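Local coordinates for protein phosphorylated carbohydrates phosphatase TM_1254 (Thermotoga maritima msb8, PDB 3KBB) that removes phosphate from sugar phosphates such as erythrose 4-phosphate, fructose 6-phosphate and mannose 6-phosphate, using a divalent metal, with cobalt the most effective, at residues I101-L115 against Y126-K140. Sequence-based numbering, arbitrary orientation.
Sequences IKLALATSTPQREAL and YFDVMVFGDQVKNGK. With SO4 (sulfate ion), chain D.
Strands 102-106 and 129-131 run parallel, their axes 4.6 Å apart, with Leu105 N hydrogen-bonded to Val129 O, Val131 N to Leu105 O, and Thr107 N to Val131 O. Leu103 O takes both Asp128 N and Val129 N, while Asp128 OD2 reaches back through its anti lone pair to Leu103 N at 2.8 Å; Lys97 holds the same carboxylate oxygen. Leu105 CB lies over one face of the Phe127 ring, 4.0 Å from its centroid. Further along, Phe132 fills the corner between strand and helix 111-120: Gln111 CG sits over one ring face, Ala114 CB approaches Phe132 CE1 at 3.6 Å, and Leu115 CD2 reaches Phe132 CZ. With its CG anti to the backbone N (chi1 -176°), Gln111 runs its extended chain over the CD2-CE2 side of the ring, amide and ring planes only 7° apart. This is a right-handed beta-alpha-beta crossover of the Rossmann-like HAD fold, with 129-131 at one edge of the sheet. Trimming Phe132 to an alanine would probably open a gap beside Gln111, Ala114 and Leu115 and rob the Gln111 chain of its ring face. Gln111 N donates to Asp134 OD1 at 2.9 Å from above the carboxylate plane. Just past strand 102-106 a sulfate, probably from the crystallisation liquor, accepts hydrogen bonds from Thr107 OG1, Ser108 N and, from the later loop, Lys140 NZ; its position is consistent with the substrate phosphate site of HAD phosphatases, and Lys140 also pairs with Glu164 and Asp7, the probable nucleophile.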
loop_
_atom_site.group_PDB
_atom_site.type_symbol
_atom_site.label_atom_id
_atom_site.label_comp_id
_atom_site.label_asym_id
_atom_site.label_seq_id
_atom_site.Cartn_x
_atom_site.Cartn_y
_atom_site.Cartn_z
ATOM N N ILE A 101 12.155 -16.289 -10.558
ATOM C CA ILE A 101 11.640 -16.465 -9.204
ATOM C C ILE A 101 10.196 -15.915 -9.261
ATOM O O ILE A 101 9.941 -14.958 -9.980
ATOM C CB ILE A 101 12.575 -15.670 -8.204
ATOM C CG1 ILE A 101 13.895 -16.448 -8.068
ATOM C CG2 ILE A 101 11.936 -15.441 -6.812
ATOM C CD1 ILE A 101 14.928 -15.794 -7.204
ATOM N N LYS A 102 9.298 -16.480 -8.463
ATOM C CA LYS A 102 7.888 -16.049 -8.504
ATOM C C LYS A 102 7.738 -14.717 -7.803
ATOM O O LYS A 102 8.483 -14.436 -6.831
ATOM C CB LYS A 102 7.035 -17.056 -7.757
ATOM C CG LYS A 102 6.780 -18.335 -8.567
ATOM C CD LYS A 102 5.972 -19.310 -7.740
ATOM C CE LYS A 102 5.809 -20.631 -8.464
ATOM N NZ LYS A 102 4.699 -21.377 -7.828
ATOM N N LEU A 103 6.785 -13.911 -8.274
ATOM C CA LEU A 103 6.598 -12.549 -7.778
ATOM C C LEU A 103 5.162 -12.454 -7.329
ATOM O O LEU A 103 4.259 -12.851 -8.089
ATOM C CB LEU A 103 6.843 -11.547 -8.899
ATOM C CG LEU A 103 7.094 -10.048 -8.738
ATOM C CD1 LEU A 103 8.048 -9.740 -7.565
ATOM C CD2 LEU A 103 7.676 -9.426 -10.061
ATOM N N ALA A 104 4.947 -11.957 -6.113
ATOM C CA ALA A 104 3.583 -11.859 -5.614
ATOM C C ALA A 104 3.326 -10.462 -5.049
ATOM O O ALA A 104 4.255 -9.787 -4.580
ATOM C CB ALA A 104 3.303 -12.883 -4.545
ATOM N N LEU A 105 2.046 -10.090 -5.051
ATOM C CA LEU A 105 1.559 -8.839 -4.485
ATOM C C LEU A 105 0.598 -9.199 -3.352
ATOM O O LEU A 105 -0.218 -10.121 -3.494
ATOM C CB LEU A 105 0.753 -8.093 -5.548
ATOM C CG LEU A 105 0.279 -6.804 -4.898
ATOM C CD1 LEU A 105 1.339 -5.717 -4.989
ATOM C CD2 LEU A 105 -1.071 -6.352 -5.432
ATOM N N ALA A 106 0.688 -8.504 -2.215
ATOM C CA ALA A 106 -0.309 -8.649 -1.161
ATOM C C ALA A 106 -0.744 -7.219 -0.789
ATOM O O ALA A 106 0.102 -6.327 -0.589
ATOM C CB ALA A 106 0.223 -9.419 0.043
ATOM N N THR A 107 -2.046 -6.976 -0.735
ATOM C CA THR A 107 -2.529 -5.650 -0.384
ATOM C C THR A 107 -3.827 -5.748 0.378
ATOM O O THR A 107 -4.639 -6.627 0.085
ATOM C CB THR A 107 -2.731 -4.754 -1.619
ATOM O OG1 THR A 107 -3.239 -3.478 -1.212
ATOM C CG2 THR A 107 -3.713 -5.407 -2.642
ATOM N N SER A 108 -4.038 -4.838 1.335
ATOM C CA SER A 108 -5.309 -4.756 2.034
ATOM C C SER A 108 -6.406 -4.144 1.147
ATOM O O SER A 108 -7.596 -4.201 1.481
ATOM C CB SER A 108 -5.149 -3.884 3.300
ATOM O OG SER A 108 -4.141 -4.439 4.139
ATOM N N THR A 109 -5.999 -3.483 0.067
ATOM C CA THR A 109 -6.929 -2.807 -0.841
ATOM C C THR A 109 -7.749 -3.864 -1.579
ATOM O O THR A 109 -7.174 -4.853 -2.028
ATOM C CB THR A 109 -6.154 -2.005 -1.899
ATOM O OG1 THR A 109 -5.379 -0.985 -1.246
ATOM C CG2 THR A 109 -7.111 -1.344 -2.869
ATOM N N PRO A 110 -9.085 -3.678 -1.658
ATOM C CA PRO A 110 -9.917 -4.637 -2.440
ATOM C C PRO A 110 -9.460 -4.808 -3.864
ATOM O O PRO A 110 -8.960 -3.881 -4.503
ATOM C CB PRO A 110 -11.321 -4.005 -2.417
ATOM C CG PRO A 110 -11.349 -3.260 -1.105
ATOM C CD PRO A 110 -9.926 -2.646 -1.024
ATOM N N GLN A 111 -9.721 -6.013 -4.385
ATOM C CA GLN A 111 -9.259 -6.376 -5.703
ATOM C C GLN A 111 -9.529 -5.371 -6.819
ATOM O O GLN A 111 -8.606 -4.988 -7.580
ATOM C CB GLN A 111 -9.784 -7.762 -6.098
ATOM C CG GLN A 111 -9.184 -8.123 -7.465
ATOM C CD GLN A 111 -9.608 -9.520 -7.954
ATOM O OE1 GLN A 111 -9.070 -10.004 -8.957
ATOM N NE2 GLN A 111 -10.537 -10.159 -7.241
ATOM N N ARG A 112 -10.800 -4.992 -6.995
ATOM C CA ARG A 112 -11.131 -4.189 -8.177
ATOM C C ARG A 112 -10.419 -2.829 -8.155
ATOM O O ARG A 112 -9.769 -2.406 -9.131
ATOM C CB ARG A 112 -12.655 -4.019 -8.305
ATOM C CG ARG A 112 -13.057 -3.374 -9.568
ATOM C CD ARG A 112 -14.466 -3.770 -9.884
ATOM N NE ARG A 112 -15.401 -3.269 -8.883
ATOM C CZ ARG A 112 -15.896 -2.035 -8.890
ATOM N NH1 ARG A 112 -15.523 -1.181 -9.840
ATOM N NH2 ARG A 112 -16.764 -1.656 -7.952
ATOM N N GLU A 113 -10.463 -2.190 -6.995
ATOM C CA GLU A 113 -9.779 -0.914 -6.780
ATOM C C GLU A 113 -8.254 -1.026 -6.996
ATOM O O GLU A 113 -7.657 -0.166 -7.630
ATOM C CB GLU A 113 -10.073 -0.440 -5.359
ATOM C CG GLU A 113 -9.737 1.018 -5.133
ATOM C CD GLU A 113 -9.635 1.401 -3.649
ATOM O OE1 GLU A 113 -10.251 0.740 -2.775
ATOM O OE2 GLU A 113 -8.925 2.392 -3.375
ATOM N N ALA A 114 -7.631 -2.073 -6.420
ATOM C CA ALA A 114 -6.193 -2.249 -6.527
ATOM C C ALA A 114 -5.764 -2.485 -7.959
ATOM O O ALA A 114 -4.811 -1.886 -8.436
ATOM C CB ALA A 114 -5.720 -3.431 -5.640
ATOM N N LEU A 115 -6.486 -3.352 -8.681
ATOM C CA LEU A 115 -6.139 -3.633 -10.075
ATOM C C LEU A 115 -6.195 -2.405 -10.966
ATOM O O LEU A 115 -5.369 -2.284 -11.878
ATOM C CB LEU A 115 -7.011 -4.778 -10.644
ATOM C CG LEU A 115 -6.701 -6.167 -10.062
ATOM C CD1 LEU A 115 -7.755 -7.239 -10.516
ATOM C CD2 LEU A 115 -5.304 -6.651 -10.436
ATOM N N TYR A 126 3.753 -7.910 -14.068
ATOM C CA TYR A 126 4.836 -8.656 -13.419
ATOM C C TYR A 126 4.474 -9.828 -12.514
ATOM O O TYR A 126 5.294 -10.746 -12.261
ATOM C CB TYR A 126 5.763 -7.693 -12.654
ATOM C CG TYR A 126 6.320 -6.618 -13.526
ATOM C CD1 TYR A 126 7.372 -6.904 -14.399
ATOM C CD2 TYR A 126 5.769 -5.340 -13.531
ATOM C CE1 TYR A 126 7.880 -5.917 -15.220
ATOM C CE2 TYR A 126 6.288 -4.323 -14.381
ATOM C CZ TYR A 126 7.355 -4.655 -15.210
ATOM O OH TYR A 126 7.895 -3.709 -16.047
ATOM N N PHE A 127 3.288 -9.767 -11.928
ATOM C CA PHE A 127 2.975 -10.666 -10.837
ATOM C C PHE A 127 2.426 -12.007 -11.265
ATOM O O PHE A 127 1.608 -12.080 -12.182
ATOM C CB PHE A 127 2.015 -9.942 -9.895
ATOM C CG PHE A 127 2.679 -8.768 -9.206
ATOM C CD1 PHE A 127 3.517 -9.007 -8.128
ATOM C CD2 PHE A 127 2.546 -7.495 -9.704
ATOM C CE1 PHE A 127 4.180 -7.971 -7.514
ATOM C CE2 PHE A 127 3.165 -6.413 -9.093
ATOM C CZ PHE A 127 4.033 -6.664 -7.998
ATOM N N ASP A 128 2.871 -13.047 -10.578
ATOM C CA ASP A 128 2.389 -14.401 -10.724
ATOM C C ASP A 128 1.193 -14.653 -9.802
ATOM O O ASP A 128 0.242 -15.378 -10.153
ATOM C CB ASP A 128 3.528 -15.314 -10.330
ATOM C CG ASP A 128 4.749 -15.123 -11.246
ATOM O OD1 ASP A 128 4.622 -15.370 -12.469
ATOM O OD2 ASP A 128 5.830 -14.692 -10.766
ATOM N N VAL A 129 1.255 -14.060 -8.616
ATOM C CA VAL A 129 0.217 -14.258 -7.607
ATOM C C VAL A 129 -0.147 -12.890 -7.064
ATOM O O VAL A 129 0.748 -12.087 -6.733
ATOM C CB VAL A 129 0.735 -15.179 -6.474
ATOM C CG1 VAL A 129 -0.110 -15.069 -5.199
ATOM C CG2 VAL A 129 0.836 -16.651 -6.955
HETATM N N MSE A 130 -1.442 -12.624 -6.868
HETATM C CA MSE A 130 -1.808 -11.354 -6.241
HETATM C C MSE A 130 -2.962 -11.638 -5.285
HETATM O O MSE A 130 -3.900 -12.364 -5.659
HETATM C CB MSE A 130 -2.232 -10.318 -7.294
HETATM C CG MSE A 130 -1.166 -9.981 -8.420
HETATM SE SE MSE A 130 -1.691 -8.448 -9.446
HETATM C CE MSE A 130 -3.049 -9.295 -10.605
ATOM N N VAL A 131 -2.866 -11.173 -4.045
ATOM C CA VAL A 131 -3.925 -11.411 -3.046
ATOM C C VAL A 131 -4.371 -10.035 -2.540
ATOM O O VAL A 131 -3.510 -9.153 -2.302
ATOM C CB VAL A 131 -3.387 -12.278 -1.878
ATOM C CG1 VAL A 131 -4.396 -12.354 -0.752
ATOM C CG2 VAL A 131 -3.037 -13.722 -2.350
ATOM N N PHE A 132 -5.693 -9.856 -2.358
ATOM C CA PHE A 132 -6.297 -8.545 -2.102
ATOM C C PHE A 132 -7.084 -8.614 -0.800
ATOM O O PHE A 132 -7.360 -9.692 -0.315
ATOM C CB PHE A 132 -7.205 -8.167 -3.292
ATOM C CG PHE A 132 -6.440 -8.105 -4.591
ATOM C CD1 PHE A 132 -5.717 -6.973 -4.919
ATOM C CD2 PHE A 132 -6.422 -9.203 -5.436
ATOM C CE1 PHE A 132 -4.974 -6.906 -6.100
ATOM C CE2 PHE A 132 -5.651 -9.161 -6.609
ATOM C CZ PHE A 132 -4.940 -7.997 -6.923
ATOM N N GLY A 133 -7.403 -7.455 -0.236
ATOM C CA GLY A 133 -7.952 -7.422 1.122
ATOM C C GLY A 133 -9.337 -8.012 1.276
ATOM O O GLY A 133 -9.732 -8.475 2.377
ATOM N N ASP A 134 -10.091 -8.017 0.176
ATOM C CA ASP A 134 -11.427 -8.621 0.175
ATOM C C ASP A 134 -11.415 -10.110 -0.084
ATOM O O ASP A 134 -12.472 -10.705 -0.328
ATOM C CB ASP A 134 -12.384 -7.904 -0.818
ATOM C CG ASP A 134 -11.849 -7.824 -2.278
ATOM O OD1 ASP A 134 -10.651 -8.046 -2.588
ATOM O OD2 ASP A 134 -12.700 -7.502 -3.157
ATOM N N GLN A 135 -10.217 -10.705 -0.079
ATOM C CA GLN A 135 -10.055 -12.150 -0.279
ATOM C C GLN A 135 -9.726 -12.928 0.999
ATOM O O GLN A 135 -9.520 -14.140 0.946
ATOM C CB GLN A 135 -8.993 -12.386 -1.354
ATOM C CG GLN A 135 -9.428 -11.852 -2.704
ATOM C CD GLN A 135 -8.421 -12.143 -3.801
ATOM O OE1 GLN A 135 -7.214 -12.228 -3.555
ATOM N NE2 GLN A 135 -8.914 -12.293 -5.021
ATOM N N VAL A 136 -9.661 -12.227 2.127
ATOM C CA VAL A 136 -9.471 -12.851 3.433
ATOM C C VAL A 136 -10.564 -12.430 4.411
ATOM O O VAL A 136 -11.142 -11.349 4.243
ATOM C CB VAL A 136 -8.094 -12.457 4.039
ATOM C CG1 VAL A 136 -6.977 -13.027 3.143
ATOM C CG2 VAL A 136 -7.974 -10.951 4.145
ATOM N N LYS A 137 -10.790 -13.261 5.427
ATOM C CA LYS A 137 -11.776 -12.951 6.474
ATOM C C LYS A 137 -11.287 -11.817 7.380
ATOM O O LYS A 137 -12.020 -10.845 7.646
ATOM C CB LYS A 137 -12.092 -14.209 7.276
ATOM C CG LYS A 137 -13.128 -13.943 8.402
ATOM C CD LYS A 137 -13.574 -15.221 9.060
ATOM C CE LYS A 137 -14.530 -14.914 10.189
ATOM N NZ LYS A 137 -14.672 -16.115 11.044
ATOM N N ASN A 138 -10.048 -11.950 7.857
ATOM C CA ASN A 138 -9.435 -11.003 8.800
ATOM C C ASN A 138 -8.188 -10.408 8.176
ATOM O O ASN A 138 -7.347 -11.170 7.674
ATOM C CB ASN A 138 -9.062 -11.750 10.070
ATOM C CG ASN A 138 -10.279 -12.310 10.793
ATOM O OD1 ASN A 138 -10.341 -13.497 11.088
ATOM N ND2 ASN A 138 -11.257 -11.459 11.042
ATOM N N GLY A 139 -8.085 -9.072 8.162
ATOM C CA GLY A 139 -6.946 -8.424 7.480
ATOM C C GLY A 139 -5.764 -8.236 8.433
ATOM O O GLY A 139 -5.785 -8.704 9.562
ATOM N N LYS A 140 -4.721 -7.568 7.951
ATOM C CA LYS A 140 -3.517 -7.284 8.782
ATOM C C LYS A 140 -3.940 -6.662 10.125
ATOM O O LYS A 140 -4.857 -5.803 10.121
ATOM C CB LYS A 140 -2.590 -6.338 8.027
ATOM C CG LYS A 140 -2.163 -6.832 6.666
ATOM C CD LYS A 140 -1.437 -5.743 5.881
ATOM C CE LYS A 140 -1.090 -6.244 4.493
ATOM N NZ LYS A 140 -0.439 -5.197 3.655
HETATM S S SO4 D . -1.944 -1.991 1.238
HETATM O O1 SO4 D . -1.235 -2.128 -0.044
HETATM O O2 SO4 D . -1.413 -0.858 1.990
HETATM O O3 SO4 D . -3.360 -1.630 0.999
HETATM O O4 SO4 D . -1.845 -3.200 2.127
HETATM O O HOH W 1 -5.319 -6.917 5.029
HETATM O O HOH W 2 -12.317 -9.827 -4.816
HETATM O O HOH W 3 -7.742 -12.255 -7.720
HETATM O O HOH W 4 -12.960 -6.094 -5.463
#